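Local coordinates for protein HMG-CoA Lyase (Bacillus subtilis subsp. subtilis, PDB 1YDO) that belongs to the HMGL-like family, folds as a TIM barrel and assembles as two copies, at residues Asp16-Glu21 / Leu237-Pro241; Asn128-Gln132 / Phe169-Glu173; Tyr3-Ile9 / Met262-Val268; Ala183-Glu189 / Ala217-Thr221. One frame throughout, in Å; residues are numbered along the deposited sequence.

Contact 1 (Asp16-Glu21 / Leu237-Pro241)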
# COMPACT_ATOMS: atom_id res chain seq x y z
N ASP A 16 -7.68 7.57 -17.48
CA ASP A 16 -8.38 7.43 -16.19
C ASP A 16 -7.80 8.38 -15.14
O ASP A 16 -8.50 8.81 -14.22
CB ASP A 16 -8.29 5.99 -15.67
CG ASP A 16 -9.36 5.67 -14.63
OD1 ASP A 16 -9.38 4.53 -14.11
OD2 ASP A 16 -10.20 6.55 -14.34
N GLY A 17 -6.53 8.73 -15.31
CA GLY A 17 -5.91 9.63 -14.37
C GLY A 17 -6.23 11.08 -14.65
O GLY A 17 -6.67 11.80 -13.76
N LEU A 18 -6.04 11.51 -15.88
CA LEU A 18 -6.31 12.91 -16.18
C LEU A 18 -7.79 13.31 -16.11
O LEU A 18 -8.11 14.43 -15.70
CB LEU A 18 -5.72 13.27 -17.54
CG LEU A 18 -4.32 13.92 -17.51
CD1 LEU A 18 -3.54 13.53 -16.27
CD2 LEU A 18 -3.58 13.51 -18.75
N GLN A 19 -8.68 12.39 -16.48
CA GLN A 19 -10.11 12.71 -16.43
C GLN A 19 -10.64 12.71 -15.01
O GLN A 19 -11.80 13.04 -14.78
CB GLN A 19 -10.94 11.74 -17.27
CG GLN A 19 -11.14 10.36 -16.69
CD GLN A 19 -12.22 9.57 -17.40
OE1 GLN A 19 -13.40 9.82 -17.18
NE2 GLN A 19 -11.83 8.64 -18.27
N ASN A 20 -9.79 12.32 -14.07
CA ASN A 20 -10.19 12.29 -12.67
C ASN A 20 -9.49 13.39 -11.85
O ASN A 20 -9.57 13.42 -10.62
CB ASN A 20 -9.91 10.89 -12.08
CG ASN A 20 -11.08 9.91 -12.28
OD1 ASN A 20 -11.53 9.67 -13.41
ND2 ASN A 20 -11.57 9.34 -11.18
N GLU A 21 -8.81 14.28 -12.55
CA GLU A 21 -8.13 15.39 -11.89
C GLU A 21 -8.84 16.70 -12.21
O GLU A 21 -9.08 17.03 -13.37
CB GLU A 21 -6.68 15.44 -12.34
CG GLU A 21 -5.83 14.34 -11.74
CD GLU A 21 -5.74 14.44 -10.22
OE1 GLU A 21 -5.90 15.56 -9.70
OE2 GLU A 21 -5.46 13.41 -9.56
N LEU A 237 -2.06 9.28 -10.36
CA LEU A 237 -3.00 10.26 -10.83
C LEU A 237 -4.42 9.76 -10.72
O LEU A 237 -4.67 8.56 -10.73
CB LEU A 237 -2.73 10.62 -12.29
CG LEU A 237 -1.84 11.84 -12.50
CD1 LEU A 237 -1.45 11.93 -13.97
CD2 LEU A 237 -2.58 13.09 -12.06
N GLY A 238 -5.35 10.70 -10.61
CA GLY A 238 -6.75 10.35 -10.53
C GLY A 238 -7.26 10.06 -9.14
O GLY A 238 -6.90 9.05 -8.52
N GLY A 239 -8.11 10.95 -8.65
CA GLY A 239 -8.68 10.77 -7.33
C GLY A 239 -9.96 9.97 -7.46
O GLY A 239 -10.46 9.76 -8.57
N CYS A 240 -10.48 9.50 -6.33
CA CYS A 240 -11.71 8.73 -6.33
C CYS A 240 -12.89 9.69 -6.15
O CYS A 240 -12.99 10.38 -5.14
CB CYS A 240 -11.69 7.70 -5.19
SG CYS A 240 -13.04 6.50 -5.23
N PRO A 241 -13.80 9.75 -7.15
CA PRO A 241 -14.96 10.64 -7.08
C PRO A 241 -15.91 10.28 -5.94
O PRO A 241 -16.63 11.14 -5.44
CB PRO A 241 -15.61 10.47 -8.45
CG PRO A 241 -15.27 9.07 -8.82
CD PRO A 241 -13.82 8.95 -8.39
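The Asn20 side chain reaches over to the backbone of Gly239, its ND2 giving a hydrogen bond to Gly239 O at 2.9 Å. This bond is almost straight, 173° at the hydrogen; the carbonyl lies in the plane of the amide and is met nearly along the C=O axis. In the other direction, Gly239 N turns to Asn20 O at 3.5 Å, a weak bond, so the two residues hold each other through one strong link and one slack one. Glu21 takes the NH one residue earlier: Gly238 N donates to its OE2 at 2.9 Å, on the anti lone pair and with a bent angle of 141°. The Glu21 chain folds at chi2 (-63°) to bring the carboxylate back over the glycines, and its other oxygen, OE1, forms a salt bridge with Lys286.

Packing fills in around these bonds. Asn20 CB rests 3.6 Å from Gly238 CA, and Pro241 CD sits 3.6 Å from Asn20 ND2. Leu237 CB points at the bare backbone of Gly17, 3.9 Å from its CA. Its branches then part: CD1 meets Leu18 CD1 at 3.5 Å, while CD2 lies across the aliphatic stem of Glu21. Trp33 of helix 27-38 touches both leucines.

These segments follow the first and last strands of the barrel, 8-11 and 229-232, and join at the strands' carboxyl ends. Backbone groups of Gly238 and Gly239 are gripped by a carboxylate and an amide from one short turn, which is consistent with Asn20 and Glu21 helping to fix the path of residues 238-239.

Contact 2 (Asn128-Gln132 / Phe169-Glu173)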
# COMPACT_ATOMS: atom_id res chain seq x y z
N ASN A 128 -17.85 -3.75 -30.39
CA ASN A 128 -16.69 -4.63 -30.46
C ASN A 128 -16.58 -5.22 -31.86
O ASN A 128 -15.49 -5.30 -32.43
CB ASN A 128 -16.81 -5.76 -29.44
CG ASN A 128 -15.77 -6.86 -29.64
OD1 ASN A 128 -14.57 -6.62 -29.53
ND2 ASN A 128 -16.23 -8.08 -29.93
N ASN A 129 -17.72 -5.62 -32.40
CA ASN A 129 -17.79 -6.21 -33.73
C ASN A 129 -17.19 -5.28 -34.79
O ASN A 129 -16.38 -5.71 -35.62
CB ASN A 129 -19.26 -6.55 -34.05
CG ASN A 129 -19.42 -7.38 -35.32
OD1 ASN A 129 -19.41 -6.85 -36.43
ND2 ASN A 129 -19.57 -8.71 -35.15
N ASP A 130 -17.60 -4.02 -34.77
CA ASP A 130 -17.10 -3.04 -35.73
C ASP A 130 -15.61 -2.73 -35.50
O ASP A 130 -14.85 -2.48 -36.44
CB ASP A 130 -17.91 -1.74 -35.67
CG ASP A 130 -19.39 -1.94 -35.97
OD1 ASP A 130 -19.74 -2.95 -36.64
OD2 ASP A 130 -20.19 -1.08 -35.54
N ALA A 131 -15.21 -2.74 -34.24
CA ALA A 131 -13.83 -2.45 -33.92
C ALA A 131 -12.92 -3.50 -34.54
O ALA A 131 -12.00 -3.16 -35.28
CB ALA A 131 -13.65 -2.43 -32.42
N GLN A 132 -13.17 -4.76 -34.23
CA GLN A 132 -12.35 -5.85 -34.75
C GLN A 132 -12.38 -5.87 -36.27
O GLN A 132 -11.35 -6.06 -36.92
CB GLN A 132 -12.83 -7.19 -34.19
CG GLN A 132 -12.90 -7.20 -32.67
CD GLN A 132 -13.05 -8.59 -32.06
OE1 GLN A 132 -13.93 -9.37 -32.45
NE2 GLN A 132 -12.21 -8.89 -31.07
N PHE A 169 -18.58 -12.16 -27.07
CA PHE A 169 -18.58 -11.17 -28.15
C PHE A 169 -17.28 -11.24 -28.97
O PHE A 169 -17.28 -10.95 -30.16
CB PHE A 169 -18.74 -9.75 -27.58
CG PHE A 169 -20.08 -9.50 -26.92
CD1 PHE A 169 -20.28 -8.35 -26.15
CD2 PHE A 169 -21.14 -10.39 -27.08
CE1 PHE A 169 -21.51 -8.09 -25.54
CE2 PHE A 169 -22.38 -10.14 -26.48
CZ PHE A 169 -22.57 -8.98 -25.70
N GLY A 170 -16.18 -11.62 -28.33
CA GLY A 170 -14.92 -11.71 -29.04
C GLY A 170 -13.83 -10.82 -28.48
O GLY A 170 -12.76 -10.68 -29.09
N ILE A 171 -14.08 -10.22 -27.33
CA ILE A 171 -13.08 -9.35 -26.71
C ILE A 171 -11.81 -10.14 -26.46
O ILE A 171 -11.83 -11.36 -26.43
CB ILE A 171 -13.58 -8.80 -25.38
CG1 ILE A 171 -13.95 -9.96 -24.46
CG2 ILE A 171 -14.77 -7.86 -25.61
CD1 ILE A 171 -14.28 -9.53 -23.04
N SER A 172 -10.70 -9.45 -26.27
CA SER A 172 -9.45 -10.15 -26.05
C SER A 172 -9.01 -10.19 -24.59
O SER A 172 -8.28 -11.10 -24.17
CB SER A 172 -8.36 -9.52 -26.91
OG SER A 172 -8.77 -9.44 -28.26
N GLU A 173 -9.46 -9.21 -23.81
CA GLU A 173 -9.10 -9.11 -22.40
C GLU A 173 -10.20 -8.44 -21.59
O GLU A 173 -10.72 -7.40 -21.98
CB GLU A 173 -7.83 -8.30 -22.27
CG GLU A 173 -7.15 -8.44 -20.95
CD GLU A 173 -5.72 -7.96 -21.01
OE1 GLU A 173 -5.50 -6.74 -20.87
OE2 GLU A 173 -4.82 -8.80 -21.21
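Asn128 and Ile171 bring the two backbones closest, with CA atoms 7.0 Å apart, where helix 156-169 has just ended in a Schellman motif at Gly170, whose phi is positive. Gln132, in the last turn of helix 117-133, makes the one hydrogen bond across the gap: NE2 donates to Gly170 O at 2.7 Å, with 145° at the hydrogen. The donor stands well above the carbonyl plane, 53° out of it, instead of on a lone pair, and the carbonyl in turn is tilted from the Gln132 amide plane. The chain of Gln132 runs extended beyond CG, which lets the amide span the distance from the helix to the loop.

In the TIM barrel the loop 169-173 carries the chain from helix 156-169 into strand 174-177, and helix 117-133 leads into the neighbouring strand 137-143, so the contact lies beside the amino ends of these two strands. Ser172 and Glu173 already pair by backbone hydrogen bonds with Thr138 and Ala140 of that strand.

One turn before Gln132, Asn128 swings its CG anti to the backbone N (chi1 169°), and this lays the amide against the helix end. ND2 lies 3.1 Å from Phe169 O, but at an angle too poor for a hydrogen bond, and 3.8 Å from Phe169 CB. OD1 has its polar partner elsewhere, in the hydroxyl of Thr138, and passes 4.1 Å from Ile171 CG2, the two side chains meeting at about a right angle. The ring of Phe169 leads away from this pair and packs on Leu121 and Lys125, farther back on helix 117-133.

Contact 3 (Tyr3-Ile9 / Met262-Val268)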
# COMPACT_ATOMS: atom_id res chain seq x y z
N TYR A 3 5.46 -17.33 -7.91
CA TYR A 3 5.08 -16.13 -8.64
C TYR A 3 5.55 -16.20 -10.09
O TYR A 3 6.63 -16.72 -10.37
CB TYR A 3 5.67 -14.88 -7.97
CG TYR A 3 5.16 -14.64 -6.56
CD1 TYR A 3 5.99 -14.87 -5.46
CD2 TYR A 3 3.86 -14.22 -6.33
CE1 TYR A 3 5.52 -14.67 -4.16
CE2 TYR A 3 3.38 -14.02 -5.03
CZ TYR A 3 4.21 -14.25 -3.95
OH TYR A 3 3.74 -14.05 -2.67
N PRO A 4 4.75 -15.67 -11.02
CA PRO A 4 5.08 -15.67 -12.44
C PRO A 4 6.40 -14.98 -12.73
O PRO A 4 6.87 -14.17 -11.94
CB PRO A 4 3.89 -14.94 -13.06
CG PRO A 4 3.45 -14.04 -11.96
CD PRO A 4 3.49 -14.95 -10.78
N LYS A 5 7.00 -15.30 -13.87
CA LYS A 5 8.28 -14.71 -14.25
C LYS A 5 8.14 -13.33 -14.88
O LYS A 5 8.99 -12.47 -14.69
CB LYS A 5 9.02 -15.63 -15.23
CG LYS A 5 9.57 -16.91 -14.61
CD LYS A 5 10.71 -16.63 -13.64
CE LYS A 5 11.25 -17.90 -12.99
NZ LYS A 5 12.40 -17.57 -12.10
N LYS A 6 7.06 -13.14 -15.62
CA LYS A 6 6.83 -11.87 -16.29
C LYS A 6 5.37 -11.44 -16.15
O LYS A 6 4.46 -12.27 -16.22
CB LYS A 6 7.24 -11.98 -17.76
CG LYS A 6 7.71 -10.68 -18.40
CD LYS A 6 6.54 -9.75 -18.69
CE LYS A 6 7.00 -8.45 -19.35
NZ LYS A 6 5.86 -7.62 -19.84
N VAL A 7 5.16 -10.15 -15.94
CA VAL A 7 3.83 -9.60 -15.80
C VAL A 7 3.69 -8.30 -16.54
O VAL A 7 4.46 -7.38 -16.30
CB VAL A 7 3.50 -9.37 -14.34
CG1 VAL A 7 2.31 -8.43 -14.23
CG2 VAL A 7 3.18 -10.69 -13.67
N THR A 8 2.70 -8.24 -17.42
CA THR A 8 2.46 -7.04 -18.21
C THR A 8 1.56 -6.04 -17.50
O THR A 8 0.43 -6.35 -17.13
CB THR A 8 1.85 -7.40 -19.57
OG1 THR A 8 1.17 -8.65 -19.46
CG2 THR A 8 2.94 -7.50 -20.62
N ILE A 9 2.08 -4.82 -17.31
CA ILE A 9 1.34 -3.76 -16.66
C ILE A 9 0.91 -2.72 -17.69
O ILE A 9 1.70 -2.30 -18.54
CB ILE A 9 2.17 -3.02 -15.60
CG1 ILE A 9 3.23 -2.20 -16.28
CG2 ILE A 9 2.82 -4.00 -14.63
CD1 ILE A 9 3.68 -1.07 -15.43
N MSE A 262 10.54 -8.49 -6.47
CA MSE A 262 10.10 -9.86 -6.38
C MSE A 262 10.68 -10.70 -7.51
O MSE A 262 10.31 -11.87 -7.66
CB MSE A 262 8.57 -9.94 -6.43
CG MSE A 262 7.86 -9.43 -5.18
SE MSE A 262 5.91 -9.51 -5.35
CE MSE A 262 5.70 -11.42 -5.22
N ASP A 263 11.57 -10.10 -8.29
CA ASP A 263 12.21 -10.76 -9.43
C ASP A 263 11.22 -11.14 -10.54
O ASP A 263 11.32 -12.21 -11.14
CB ASP A 263 12.98 -12.01 -8.98
CG ASP A 263 14.24 -11.68 -8.22
OD1 ASP A 263 15.15 -11.04 -8.83
OD2 ASP A 263 14.34 -12.05 -7.01
N ILE A 264 10.30 -10.23 -10.81
CA ILE A 264 9.29 -10.42 -11.84
C ILE A 264 9.52 -9.34 -12.88
O ILE A 264 9.49 -8.16 -12.55
CB ILE A 264 7.88 -10.27 -11.25
CG1 ILE A 264 7.69 -11.27 -10.12
CG2 ILE A 264 6.85 -10.49 -12.33
CD1 ILE A 264 6.38 -11.10 -9.40
N LYS A 265 9.73 -9.74 -14.14
CA LYS A 265 9.99 -8.78 -15.20
C LYS A 265 8.78 -8.02 -15.68
O LYS A 265 7.73 -8.61 -15.93
CB LYS A 265 10.68 -9.45 -16.39
CG LYS A 265 12.12 -9.84 -16.12
CD LYS A 265 12.96 -8.70 -15.49
CE LYS A 265 12.99 -7.40 -16.34
NZ LYS A 265 11.84 -6.45 -16.12
N THR A 266 8.95 -6.71 -15.83
CA THR A 266 7.89 -5.83 -16.31
C THR A 266 8.42 -5.07 -17.53
O THR A 266 7.69 -4.35 -18.20
CB THR A 266 7.46 -4.80 -15.24
OG1 THR A 266 8.48 -3.82 -15.09
CG2 THR A 266 7.22 -5.49 -13.91
N ASN A 267 9.70 -5.24 -17.80
CA ASN A 267 10.32 -4.57 -18.92
C ASN A 267 10.14 -3.06 -18.85
O ASN A 267 10.27 -2.37 -19.87
CB ASN A 267 9.77 -5.08 -20.25
CG ASN A 267 10.16 -6.52 -20.53
OD1 ASN A 267 11.32 -6.92 -20.35
ND2 ASN A 267 9.21 -7.31 -21.01
N VAL A 268 9.84 -2.56 -17.67
CA VAL A 268 9.67 -1.13 -17.49
C VAL A 268 10.87 -0.55 -16.75
O VAL A 268 11.22 -1.00 -15.67
CB VAL A 268 8.41 -0.81 -16.70
CG1 VAL A 268 8.24 0.69 -16.56
CG2 VAL A 268 7.22 -1.40 -17.43
O HOH W 1 4.40 -4.78 -18.71
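The methyl of selenomethionine Met262 lies over one face of the Tyr3 ring, modelled tighter than is likely, in a Met-aromatic contact; its SE stands farther back, 5.1 Å from the ring centroid and close to the ring normal. Ile264 continues the apolar patch, with CD1 4.1 Å from Tyr3 CB and CG2 3.9 Å from Val7 CG2. At the other end Ile9 CD1 meets Val268 CG2. Leu223 of helix 215-225 packs on Pro4 and Val7, and Glu189 of the second subunit on Tyr3.

In the barrel this joins the lead-in to the first strand, 8-11, with the connection between helices 252-261 and 270-284. The two backbones run the same way and form a single parallel bridge, Lys6 with Lys265: Lys265 N donates to Lys5 O at 2.9 Å, and Val7 N to Lys265 O at 3.0 Å. A Schellman motif with Asp263 as C-prime residue ends helix 252-261 just before it.

Outward, the Lys6 chain bends at chi2 (-75°) and passes alongside Lys265 O towards Asn267. A water accepts from Ile9 N at 2.7 Å and is held weakly by Lys6 NZ and Thr266 O. Lys265 NZ turns back to a salt bridge with Glu260.

Contact 4 (Ala183-Glu189 / Ala217-Thr221)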
# COMPACT_ATOMS: atom_id res chain seq x y z
N ALA A 183 -11.69 -3.59 -1.90
CA ALA A 183 -11.42 -5.01 -2.12
C ALA A 183 -10.28 -5.41 -1.21
O ALA A 183 -9.37 -4.63 -0.97
CB ALA A 183 -11.04 -5.26 -3.57
N ASN A 184 -10.33 -6.64 -0.69
CA ASN A 184 -9.29 -7.14 0.18
C ASN A 184 -8.76 -8.44 -0.41
O ASN A 184 -9.46 -9.11 -1.18
CB ASN A 184 -9.83 -7.43 1.58
CG ASN A 184 -11.04 -8.30 1.54
OD1 ASN A 184 -12.16 -7.80 1.47
ND2 ASN A 184 -10.83 -9.61 1.55
N PRO A 185 -7.53 -8.82 -0.05
CA PRO A 185 -6.88 -10.04 -0.54
C PRO A 185 -7.76 -11.26 -0.41
O PRO A 185 -7.61 -12.23 -1.14
CB PRO A 185 -5.62 -10.14 0.31
CG PRO A 185 -5.31 -8.70 0.58
CD PRO A 185 -6.66 -8.13 0.91
N ALA A 186 -8.67 -11.22 0.54
CA ALA A 186 -9.54 -12.37 0.73
C ALA A 186 -10.61 -12.37 -0.35
O ALA A 186 -10.93 -13.41 -0.92
CB ALA A 186 -10.18 -12.33 2.10
N GLN A 187 -11.16 -11.20 -0.63
CA GLN A 187 -12.20 -11.05 -1.64
C GLN A 187 -11.67 -11.32 -3.04
O GLN A 187 -12.31 -11.99 -3.85
CB GLN A 187 -12.78 -9.65 -1.57
CG GLN A 187 -14.17 -9.50 -2.13
CD GLN A 187 -14.59 -8.04 -2.22
OE1 GLN A 187 -14.31 -7.24 -1.32
NE2 GLN A 187 -15.27 -7.68 -3.31
N VAL A 188 -10.50 -10.79 -3.34
CA VAL A 188 -9.93 -11.00 -4.67
C VAL A 188 -9.60 -12.47 -4.89
O VAL A 188 -9.48 -12.93 -6.03
CB VAL A 188 -8.63 -10.15 -4.91
CG1 VAL A 188 -8.90 -8.70 -4.59
CG2 VAL A 188 -7.49 -10.68 -4.07
N GLU A 189 -9.45 -13.20 -3.80
CA GLU A 189 -9.11 -14.61 -3.93
C GLU A 189 -10.34 -15.43 -4.26
O GLU A 189 -10.30 -16.27 -5.15
CB GLU A 189 -8.47 -15.11 -2.65
CG GLU A 189 -7.79 -16.45 -2.77
CD GLU A 189 -7.22 -16.90 -1.44
OE1 GLU A 189 -6.42 -16.15 -0.83
OE2 GLU A 189 -7.58 -18.01 -1.00
N ALA A 217 -1.53 -5.00 -2.11
CA ALA A 217 -1.85 -6.19 -1.33
C ALA A 217 -2.74 -7.10 -2.15
O ALA A 217 -2.51 -8.30 -2.24
CB ALA A 217 -2.56 -5.79 -0.06
N ASN A 218 -3.77 -6.53 -2.73
CA ASN A 218 -4.65 -7.31 -3.56
C ASN A 218 -3.88 -7.84 -4.75
O ASN A 218 -4.13 -8.93 -5.24
CB ASN A 218 -5.83 -6.47 -4.04
CG ASN A 218 -6.70 -5.98 -2.90
OD1 ASN A 218 -6.96 -6.72 -1.95
ND2 ASN A 218 -7.16 -4.74 -2.99
N MSE A 219 -2.91 -7.07 -5.21
CA MSE A 219 -2.14 -7.51 -6.36
C MSE A 219 -1.36 -8.78 -6.07
O MSE A 219 -1.25 -9.65 -6.93
CB MSE A 219 -1.19 -6.42 -6.76
CG MSE A 219 -0.79 -6.53 -8.18
SE MSE A 219 -0.16 -4.80 -8.63
CE MSE A 219 -1.82 -3.78 -8.47
N VAL A 220 -0.80 -8.87 -4.87
CA VAL A 220 -0.04 -10.05 -4.51
C VAL A 220 -0.94 -11.27 -4.58
O VAL A 220 -0.57 -12.28 -5.17
CB VAL A 220 0.55 -9.92 -3.10
CG1 VAL A 220 1.12 -11.26 -2.66
CG2 VAL A 220 1.63 -8.86 -3.09
N THR A 221 -2.12 -11.17 -3.98
CA THR A 221 -3.07 -12.28 -4.01
C THR A 221 -3.35 -12.68 -5.46
O THR A 221 -3.36 -13.86 -5.79
CB THR A 221 -4.39 -11.89 -3.33
OG1 THR A 221 -4.12 -11.52 -1.97
CG2 THR A 221 -5.37 -13.05 -3.35
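Asn218 reaches from one outer helix of the TIM barrel to the start of the helix before it, helix 215-225 packing beside helix 185-196 with short-segment axes 8.5 Å apart and a crossing angle of -36°. Its CB lies 3.8 Å from Val188 CG1. With CG anti to the carbonyl carbon (chi1 -63°), the side chain leans towards the loop that leads into helix 185-196, and CG comes 3.6 Å from Ala183 O. At the tip the two branches part. OD1 faces the Asn184-Pro185 peptide and the ring of Pro185, whose nitrogen has no hydrogen to give it. Asn218 ND2 donates to Ala183 O at 3.0 Å, from well above the carbonyl plane. The same oxygen also accepts from the hydroxyl of Thr214, so two side chains hold this carbonyl, two residues ahead of Pro185.

One turn on, Thr221 takes over the packing. Its CG2 faces Val188 CG2 and lies 3.8 Å from Glu189 CB, while OG1 is turned to Pro185 CB. Phe208, from the loop after strand 204-207, touches both Val188 and Asn218. The second subunit packs here too: Pro185 lies on its Val220, and Asn184 on Gln261 of that subunit. Beside Asn218, Pro185 CG rests 4.1 Å from Ala217 CB.

From the N terminus, residues 3-9 open contact 3 and 16-21 open contact 1, and both wait until the end of the barrel for their partners. Contact 2 closes first, between 128-132 and 169-173, and contact 4 follows in series, between 183-189 and 217-221. Residues 237-241 then close contact 1 around both, and 262-268 close contact 3 around all; none cross. Contacts 1 and 3 thus join the barrel's beginning to its end, whereas 2 ties helix 117-133 to the loop before strand 174-177, and 4 joins helices 185-196 and 215-225. Contacts 1 and 2 lie on opposite sides of the chain's centre. Contacts 3 and 4 touch, Tyr3 OH lying 3.8 Å from Val220 CG1, and both reach the second subunit.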